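Local coordinates for protein aldo-keto reductase AKR2E4 (Bombyx mori, PDB 3WCZ) that catalyses the NADP-dependent reduction of 3-dehydroecdysone, with lower activity on phenylglyoxal and isatin, and may play a role in the regulation of moulting, at residues Phe83-Leu88 and Ile114-Ile119; Asp12-Pro17 and Ala152-Val157. All coordinates share one frame; numbering follows the deposited sequence. Where two conformers were deposited one is given.

Both contacts belong to the TIM barrel of this aldo-keto reductase, with centres about 9 Å apart. Interaction 1 joins the third and fourth barrel strands, 83-88 and 114-119; interaction 2 ties the N-terminal hairpin to 152-157 at the start of the fifth. Along the chain, 12-17 comes first and 152-157 last, so interaction 1 lies wholly between them. Strand 114-119 is shared ground: Ile114 O and Tyr117 O probably accept hydrogen bonds from Arg153 N and Gly156 N, and Phe83 packs on the backbone of Thr15. The hairpin therefore meets the barrel where these strands begin, while interaction 1 runs on toward the NADP site.

Interaction 1 of 2, residues Phe83-Leu88 and Ile114-Ile119; sequences FVTTKL and IDLYLI
Val84, Thr86 and Leu88 trade backbone hydrogen bonds with Leu116 and Leu118 in a parallel ladder. Val84 O receives Leu116 N, Thr86 N gives to Leu116 O, Leu118 N gives to Thr86 O at 3.0 Å, and Leu88 N closes the run on Leu118 O at 2.8 Å. Before the ladder the chain turns a corner at Asp115, and here a side chain replaces a backbone acceptor: Asp115 OD2 takes Val84 N at 2.9 Å in a nearly straight bond (167°), met from above the carboxylate plane. The same oxygen forms a salt bridge with Arg79, so aspartate suits the corner twice over.

Apolar packing starts beside it. Asp115 CB sits 3.5 Å over the centre of the Phe83 ring in a CH-pi contact, while Phe83 CE1 meets Leu116 CB at 3.6 Å. The Phe83 ring turns one face to the corner because chi1 of -166° sets CG opposite the backbone N. Truncating Phe83 to an alanine would probably leave Asp115 CB and Leu116 CB facing a gap and the corner less firmly seated. Just before the corner, Ile114 CD1 fits against Val84 CG1 and Thr86 CG2; farther on, Tyr117 lies alongside Thr86, its CZ 3.7 Å from Leu88 CB. A water donates to Lys87 O and also bonds to Tyr117 OH, joining the two.

The strands belong to a beta-alpha-beta unit whose linking helix 95-109 covers Tyr117, Ile114 and Leu88; helix 136-148 packs on Tyr117 and Ile119. The other face, with Thr85, Lys87, Leu116 and Leu118, turns into the barrel, where Thr85 bonds to His51. Lys87 touches NADP there, its NZ reaching Asp53 and Tyr58, the likely proton donor, while strand 178-182 borders Leu116 and Leu118.

Interaction 2 of 2, residues Asp12-Pro17 and Ala152-Val157; sequences DGNTIP and ARSIGV
Ser154 OG donates a short hydrogen bond, 2.6 Å, to Asp12 OD2, which receives it on its syn lone pair, the side of the other carboxylate oxygen. A small hydroxyl suits this place, since it reaches the carboxylate without pushing the two backbones apart. Asn14, from the same turn as Asp12, brings its ND2 to 3.3 Å from Ser154 OG.

Two waters extend the join. One donates a hydrogen bond to Asp12 OD2 and accepts one from Ile155 N. Another accepts from Asn14 ND2 and donates to Arg153 O at 2.8 Å. Asp12 OD2 gathers several donors and also forms a long, weak ion pair with Arg147; together these would probably stabilise its negative charge.

The carboxylate is held by its own turn. Asp12 OD1 accepts Asn14 N at 2.9 Å, an Asx turn, and Asn14 ND2 adds weak bonds to both carboxylate oxygens. Asp12 chi1 of 70° sets CG between the backbone N and the carbonyl carbon, folding the group back over the turn. Gly13 lies at its middle with a positive phi (94°), where a CB would collide with the preceding carbonyl oxygen. This turn connects strands 7-9 and 15-17, the hairpin that in aldo-keto reductases closes the N-terminal end of the barrel.

Beyond the turn, Ile16 and Pro17 pack on Phe83, and Pro17 O bonds to His51. On the barrel side, the corner at Arg153 and Ser154 is fixed by backbone hydrogen bonds between Ser154 and both Asp115 and Tyr117, while Ile155 leans on helix 136-148.

Interaction 1 of 2, residues Phe83-Leu88 and Ile114-Ile119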
ATOM      1  N   PHE A  83       6.760   6.665   9.414  1.00  7.95           N
ATOM      2  CA  PHE A  83       5.511   5.922   9.439  1.00  8.58           C
ATOM      3  C   PHE A  83       5.764   4.599   8.729  1.00  7.48           C
ATOM      4  O   PHE A  83       6.002   4.592   7.525  1.00  8.24           O
ATOM      5  CB  PHE A  83       4.423   6.733   8.724  1.00  8.14           C
ATOM      6  CG  PHE A  83       3.035   6.239   8.963  1.00  7.60           C
ATOM      7  CD1 PHE A  83       2.582   5.077   8.361  1.00  7.93           C
ATOM      8  CD2 PHE A  83       2.182   6.901   9.833  1.00  8.46           C
ATOM      9  CE1 PHE A  83       1.281   4.610   8.609  1.00  7.60           C
ATOM     10  CE2 PHE A  83       0.915   6.421  10.084  1.00  8.71           C
ATOM     11  CZ  PHE A  83       0.466   5.278   9.486  1.00  8.93           C
ATOM     12  N   VAL A  84       5.754   3.494   9.462  1.00  8.25           N
ATOM     13  CA  VAL A  84       6.023   2.192   8.893  1.00  7.36           C
ATOM     14  C   VAL A  84       4.723   1.399   8.917  1.00  7.27           C
ATOM     15  O   VAL A  84       4.078   1.266   9.961  1.00  8.05           O
ATOM     16  CB  VAL A  84       7.146   1.476   9.655  1.00  9.27           C
ATOM     17  CG1 VAL A  84       7.577   0.229   8.879  1.00 10.48           C
ATOM     18  CG2 VAL A  84       8.331   2.380   9.830  1.00  9.99           C
ATOM     19  N   THR A  85       4.401   0.820   7.774  1.00  7.21           N
ATOM     20  CA  THR A  85       3.236  -0.016   7.554  1.00  7.63           C
ATOM     21  C   THR A  85       3.679  -1.437   7.242  1.00  7.42           C
ATOM     22  O   THR A  85       4.507  -1.644   6.361  1.00  7.66           O
ATOM     23  CB  THR A  85       2.402   0.512   6.376  1.00  6.65           C
ATOM     24  OG1 THR A  85       1.916   1.801   6.718  1.00  8.10           O
ATOM     25  CG2 THR A  85       1.221  -0.372   6.051  1.00  7.76           C
ATOM     26  N   THR A  86       3.135  -2.431   7.950  1.00  7.10           N
ATOM     27  CA  THR A  86       3.328  -3.823   7.568  1.00  7.25           C
ATOM     28  C   THR A  86       1.999  -4.566   7.696  1.00  7.78           C
ATOM     29  O   THR A  86       0.972  -3.971   8.046  1.00  6.61           O
ATOM     30  CB  THR A  86       4.501  -4.497   8.275  1.00  7.87           C
ATOM     31  OG1 THR A  86       4.819  -5.665   7.519  1.00  8.35           O
ATOM     32  CG2 THR A  86       4.209  -4.818   9.736  1.00  9.07           C
ATOM     33  N   LYS A  87       2.029  -5.862   7.356  1.00  7.14           N
ATOM     34  CA  LYS A  87       0.804  -6.619   7.103  1.00  7.00           C
ATOM     35  C   LYS A  87       0.892  -8.025   7.671  1.00  7.50           C
ATOM     36  O   LYS A  87       1.933  -8.705   7.578  1.00  8.34           O
ATOM     37  CB  LYS A  87       0.501  -6.688   5.595  1.00  7.32           C
ATOM     38  CG  LYS A  87       0.702  -5.386   4.840  1.00  7.78           C
ATOM     39  CD  LYS A  87       0.157  -5.431   3.430  1.00  7.77           C
ATOM     40  CE  LYS A  87       0.493  -4.207   2.623  1.00  8.06           C
ATOM     41  NZ  LYS A  87       1.892  -4.185   2.154  1.00  8.10           N
ATOM     42  N   LEU A  88      -0.245  -8.448   8.217  1.00  7.33           N
ATOM     43  CA  LEU A  88      -0.474  -9.779   8.785  1.00  7.63           C
ATOM     44  C   LEU A  88      -0.808 -10.731   7.658  1.00  8.49           C
ATOM     45  O   LEU A  88      -1.760 -10.501   6.908  1.00  7.61           O
ATOM     46  CB  LEU A  88      -1.699  -9.671   9.696  1.00  7.82           C
ATOM     47  CG  LEU A  88      -2.156 -10.974  10.356  1.00  7.82           C
ATOM     48  CD1 LEU A  88      -1.257 -11.354  11.547  1.00  9.39           C
ATOM     49  CD2 LEU A  88      -3.631 -10.850  10.751  1.00  9.37           C
ATOM     50  N   ILE A 114       4.681  -0.572  15.315  1.00  8.09           N
ATOM     51  CA  ILE A 114       4.385  -0.289  13.917  1.00  8.92           C
ATOM     52  C   ILE A 114       3.367   0.847  13.876  1.00  9.25           C
ATOM     53  O   ILE A 114       2.512   0.971  14.757  1.00  9.08           O
ATOM     54  CB  ILE A 114       3.845  -1.575  13.194  1.00  8.73           C
ATOM     55  CG1 ILE A 114       4.014  -1.472  11.678  1.00  8.05           C
ATOM     56  CG2 ILE A 114       2.402  -1.861  13.529  1.00  9.09           C
ATOM     57  CD1 ILE A 114       5.412  -1.667  11.246  1.00 10.49           C
ATOM     58  N   ASP A 115       3.470   1.712  12.878  1.00  8.04           N
ATOM     59  CA  ASP A 115       2.518   2.813  12.759  1.00  7.33           C
ATOM     60  C   ASP A 115       1.189   2.334  12.225  1.00  8.06           C
ATOM     61  O   ASP A 115       0.141   2.792  12.662  1.00  8.96           O
ATOM     62  CB  ASP A 115       3.122   3.909  11.881  1.00  8.53           C
ATOM     63  CG  ASP A 115       4.310   4.526  12.526  1.00  8.32           C
ATOM     64  OD1 ASP A 115       4.101   5.456  13.362  1.00  9.44           O
ATOM     65  OD2 ASP A 115       5.439   4.050  12.287  1.00  8.88           O
ATOM     66  N   LEU A 116       1.209   1.377  11.296  1.00  7.73           N
ATOM     67  CA  LEU A 116      -0.018   0.836  10.710  1.00  7.53           C
ATOM     68  C   LEU A 116       0.177  -0.646  10.482  1.00  7.86           C
ATOM     69  O   LEU A 116       1.115  -1.059   9.827  1.00  8.16           O
ATOM     70  CB  LEU A 116      -0.329   1.533   9.376  1.00  7.05           C
ATOM     71  CG  LEU A 116      -1.570   1.060   8.641  1.00  7.50           C
ATOM     72  CD1 LEU A 116      -2.832   1.184   9.429  1.00  8.07           C
ATOM     73  CD2 LEU A 116      -1.684   1.867   7.367  1.00  7.59           C
ATOM     74  N   TYR A 117      -0.715  -1.442  11.057  1.00  7.56           N
ATOM     75  CA  TYR A 117      -0.777  -2.880  10.799  1.00  7.36           C
ATOM     76  C   TYR A 117      -2.049  -3.179  10.036  1.00  6.66           C
ATOM     77  O   TYR A 117      -3.139  -2.737  10.409  1.00  6.99           O
ATOM     78  CB  TYR A 117      -0.766  -3.649  12.100  1.00  7.03           C
ATOM     79  CG  TYR A 117      -0.315  -5.082  12.015  1.00  7.79           C
ATOM     80  CD1 TYR A 117       0.719  -5.468  11.183  1.00  7.86           C
ATOM     81  CD2 TYR A 117      -0.879  -6.064  12.817  1.00  9.39           C
ATOM     82  CE1 TYR A 117       1.170  -6.776  11.141  1.00  8.97           C
ATOM     83  CE2 TYR A 117      -0.441  -7.374  12.776  1.00  8.01           C
ATOM     84  CZ  TYR A 117       0.587  -7.721  11.938  1.00  7.03           C
ATOM     85  OH  TYR A 117       1.024  -9.033  11.951  1.00  8.73           O
ATOM     86  N   LEU A 118      -1.911  -3.926   8.936  1.00  7.18           N
ATOM     87  CA  LEU A 118      -3.023  -4.280   8.061  1.00  6.98           C
ATOM     88  C   LEU A 118      -3.248  -5.771   8.002  1.00  6.28           C
ATOM     89  O   LEU A 118      -2.280  -6.538   7.899  1.00  7.21           O
ATOM     90  CB  LEU A 118      -2.734  -3.817   6.630  1.00  7.93           C
ATOM     91  CG  LEU A 118      -2.479  -2.317   6.455  1.00  6.72           C
ATOM     92  CD1 LEU A 118      -2.156  -2.030   4.997  1.00  8.66           C
ATOM     93  CD2 LEU A 118      -3.644  -1.485   6.885  1.00  7.17           C
ATOM     94  N   ILE A 119      -4.514  -6.171   7.962  1.00  6.30           N
ATOM     95  CA  ILE A 119      -4.831  -7.529   7.568  1.00  7.12           C
ATOM     96  C   ILE A 119      -4.594  -7.598   6.052  1.00  7.40           C
ATOM     97  O   ILE A 119      -5.238  -6.859   5.295  1.00  7.69           O
ATOM     98  CB  ILE A 119      -6.296  -7.899   7.878  1.00  7.91           C
ATOM     99  CG1 ILE A 119      -6.612  -7.713   9.365  1.00  7.86           C
ATOM    100  CG2 ILE A 119      -6.566  -9.337   7.418  1.00  9.14           C
ATOM    101  CD1 ILE A 119      -8.031  -8.171   9.716  1.00  9.30           C
TER
HETATM  102  O   HOH W   1       3.019  -9.510  10.122  1.00  9.30           O

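Interaction 2 of 2, residues Asp12-Pro17 and Ala152-Val157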
ATOM      1  N   ASP A  12      -8.470   7.903  13.598  1.00  9.94           N
ATOM      2  CA  ASP A  12      -8.019   7.740  14.987  1.00 10.27           C
ATOM      3  C   ASP A  12      -7.078   8.893  15.420  1.00 10.69           C
ATOM      4  O   ASP A  12      -6.494   8.853  16.505  1.00 10.66           O
ATOM      5  CB  ASP A  12      -7.370   6.367  15.195  1.00  9.44           C
ATOM      6  CG  ASP A  12      -6.027   6.228  14.495  1.00 10.20           C
ATOM      7  OD1 ASP A  12      -5.583   7.164  13.794  1.00 11.33           O
ATOM      8  OD2 ASP A  12      -5.413   5.155  14.656  1.00 12.45           O
ATOM      9  N   GLY A  13      -6.932   9.890  14.550  1.00 10.36           N
ATOM     10  CA  GLY A  13      -6.099  11.048  14.841  1.00 11.89           C
ATOM     11  C   GLY A  13      -4.675  10.969  14.342  1.00 13.51           C
ATOM     12  O   GLY A  13      -3.997  11.997  14.251  1.00 14.60           O
ATOM     13  N   ASN A  14      -4.214   9.764  14.013  1.00 10.83           N
ATOM     14  CA  ASN A  14      -2.843   9.642  13.546  1.00 12.19           C
ATOM     15  C   ASN A  14      -2.692  10.237  12.160  1.00 12.55           C
ATOM     16  O   ASN A  14      -3.592  10.159  11.342  1.00 14.01           O
ATOM     17  CB  ASN A  14      -2.344   8.200  13.607  1.00 12.76           C
ATOM     18  CG  ASN A  14      -1.980   7.804  15.006  1.00 15.83           C
ATOM     19  OD1 ASN A  14      -1.007   8.309  15.587  1.00 17.58           O
ATOM     20  ND2 ASN A  14      -2.754   6.905  15.577  1.00 15.77           N
ATOM     21  N   THR A  15      -1.546  10.843  11.900  1.00 14.81           N
ATOM     22  CA  THR A  15      -1.304  11.385  10.582  1.00 14.47           C
ATOM     23  C   THR A  15      -0.403  10.457   9.796  1.00 13.38           C
ATOM     24  O   THR A  15       0.504   9.841  10.355  1.00 15.91           O
ATOM     25  CB  THR A  15      -0.678  12.771  10.632  1.00 19.13           C
ATOM     26  OG1 THR A  15       0.370  12.745  11.587  1.00 18.08           O
ATOM     27  CG2 THR A  15      -1.728  13.806  11.056  1.00 21.85           C
ATOM     28  N   ILE A  16      -0.720  10.333   8.527  1.00 12.58           N
ATOM     29  CA  ILE A  16      -0.014   9.404   7.661  1.00 10.34           C
ATOM     30  C   ILE A  16       0.465  10.147   6.417  1.00 12.33           C
ATOM     31  O   ILE A  16      -0.313  10.864   5.760  1.00 12.32           O
ATOM     32  CB  ILE A  16      -0.940   8.259   7.292  1.00 10.74           C
ATOM     33  CG1 ILE A  16      -0.210   7.156   6.547  1.00 10.95           C
ATOM     34  CG2 ILE A  16      -2.150   8.744   6.512  1.00 13.70           C
ATOM     35  CD1 ILE A  16      -1.039   5.880   6.418  1.00 10.84           C
ATOM     36  N   PRO A  17       1.754   9.997   6.085  1.00  8.70           N
ATOM     37  CA  PRO A  17       2.229  10.637   4.854  1.00  7.87           C
ATOM     38  C   PRO A  17       1.566  10.020   3.658  1.00  8.70           C
ATOM     39  O   PRO A  17       1.426   8.792   3.605  1.00  9.52           O
ATOM     40  CB  PRO A  17       3.736  10.341   4.851  1.00  9.47           C
ATOM     41  CG  PRO A  17       4.056   9.999   6.302  1.00 10.16           C
ATOM     42  CD  PRO A  17       2.829   9.332   6.835  1.00 10.43           C
ATOM     43  N   ALA A 152       0.734  -1.513  17.691  1.00  9.44           N
ATOM     44  CA  ALA A 152       0.319  -0.876  16.451  1.00 10.24           C
ATOM     45  C   ALA A 152      -0.389   0.418  16.802  1.00 10.58           C
ATOM     46  O   ALA A 152      -1.336   0.419  17.591  1.00 10.98           O
ATOM     47  CB  ALA A 152      -0.610  -1.762  15.688  1.00  9.48           C
ATOM     48  N   ARG A 153       0.038   1.534  16.236  1.00  8.85           N
ATOM     49  CA  ARG A 153      -0.606   2.812  16.523  0.53  8.86           C
ATOM     50  C   ARG A 153      -1.972   2.878  15.868  1.00 10.15           C
ATOM     51  O   ARG A 153      -2.942   3.370  16.462  1.00 10.42           O
ATOM     52  CB  ARG A 153       0.245   3.973  16.028  0.53  9.87           C
ATOM     53  CG  ARG A 153       1.572   4.113  16.727  0.53 14.59           C
ATOM     54  CD  ARG A 153       1.445   4.707  18.115  0.53 21.31           C
ATOM     55  NE  ARG A 153       2.763   4.966  18.695  0.53 23.02           N
ATOM     56  CZ  ARG A 153       3.369   4.191  19.589  0.53 21.66           C
ATOM     57  NH1 ARG A 153       2.790   3.074  20.053  0.53 23.53           N
ATOM     58  NH2 ARG A 153       4.565   4.542  20.030  0.53 24.11           N
ATOM     59  N   SER A 154      -2.050   2.390  14.636  1.00  8.27           N
ATOM     60  CA  SER A 154      -3.299   2.315  13.873  1.00  8.14           C
ATOM     61  C   SER A 154      -3.444   0.943  13.233  1.00  7.24           C
ATOM     62  O   SER A 154      -2.453   0.273  12.976  1.00  7.12           O
ATOM     63  CB  SER A 154      -3.313   3.346  12.735  1.00  8.38           C
ATOM     64  OG  SER A 154      -3.245   4.675  13.237  1.00  9.64           O
ATOM     65  N   ILE A 155      -4.686   0.564  12.962  1.00  6.34           N
ATOM     66  CA  ILE A 155      -5.003  -0.714  12.361  1.00  7.55           C
ATOM     67  C   ILE A 155      -5.925  -0.529  11.167  1.00  7.40           C
ATOM     68  O   ILE A 155      -6.789   0.339  11.150  1.00  7.46           O
ATOM     69  CB  ILE A 155      -5.608  -1.725  13.394  1.00  7.83           C
ATOM     70  CG1 ILE A 155      -6.823  -1.134  14.130  1.00  8.43           C
ATOM     71  CG2 ILE A 155      -4.519  -2.177  14.356  1.00  9.28           C
ATOM     72  CD1 ILE A 155      -7.499  -2.191  14.993  1.00  9.58           C
ATOM     73  N   GLY A 156      -5.709  -1.342  10.132  1.00  6.92           N
ATOM     74  CA  GLY A 156      -6.560  -1.318   8.956  1.00  7.48           C
ATOM     75  C   GLY A 156      -6.535  -2.642   8.224  1.00  6.13           C
ATOM     76  O   GLY A 156      -6.091  -3.678   8.758  1.00  7.28           O
ATOM     77  N   VAL A 157      -7.055  -2.614   7.005  1.00  7.17           N
ATOM     78  CA  VAL A 157      -7.186  -3.825   6.221  1.00  7.26           C
ATOM     79  C   VAL A 157      -6.687  -3.605   4.803  1.00  6.61           C
ATOM     80  O   VAL A 157      -6.390  -2.466   4.389  1.00  7.06           O
ATOM     81  CB  VAL A 157      -8.665  -4.324   6.218  1.00  7.73           C
ATOM     82  CG1 VAL A 157      -9.114  -4.663   7.627  1.00  8.91           C
ATOM     83  CG2 VAL A 157      -9.613  -3.308   5.524  1.00  7.79           C
TER
HETATM   84  O   HOH W   2      -6.656   2.466  14.320  1.00 11.46           O
HETATM   85  O   HOH W   3      -2.821   5.617  18.134  1.00 20.65           O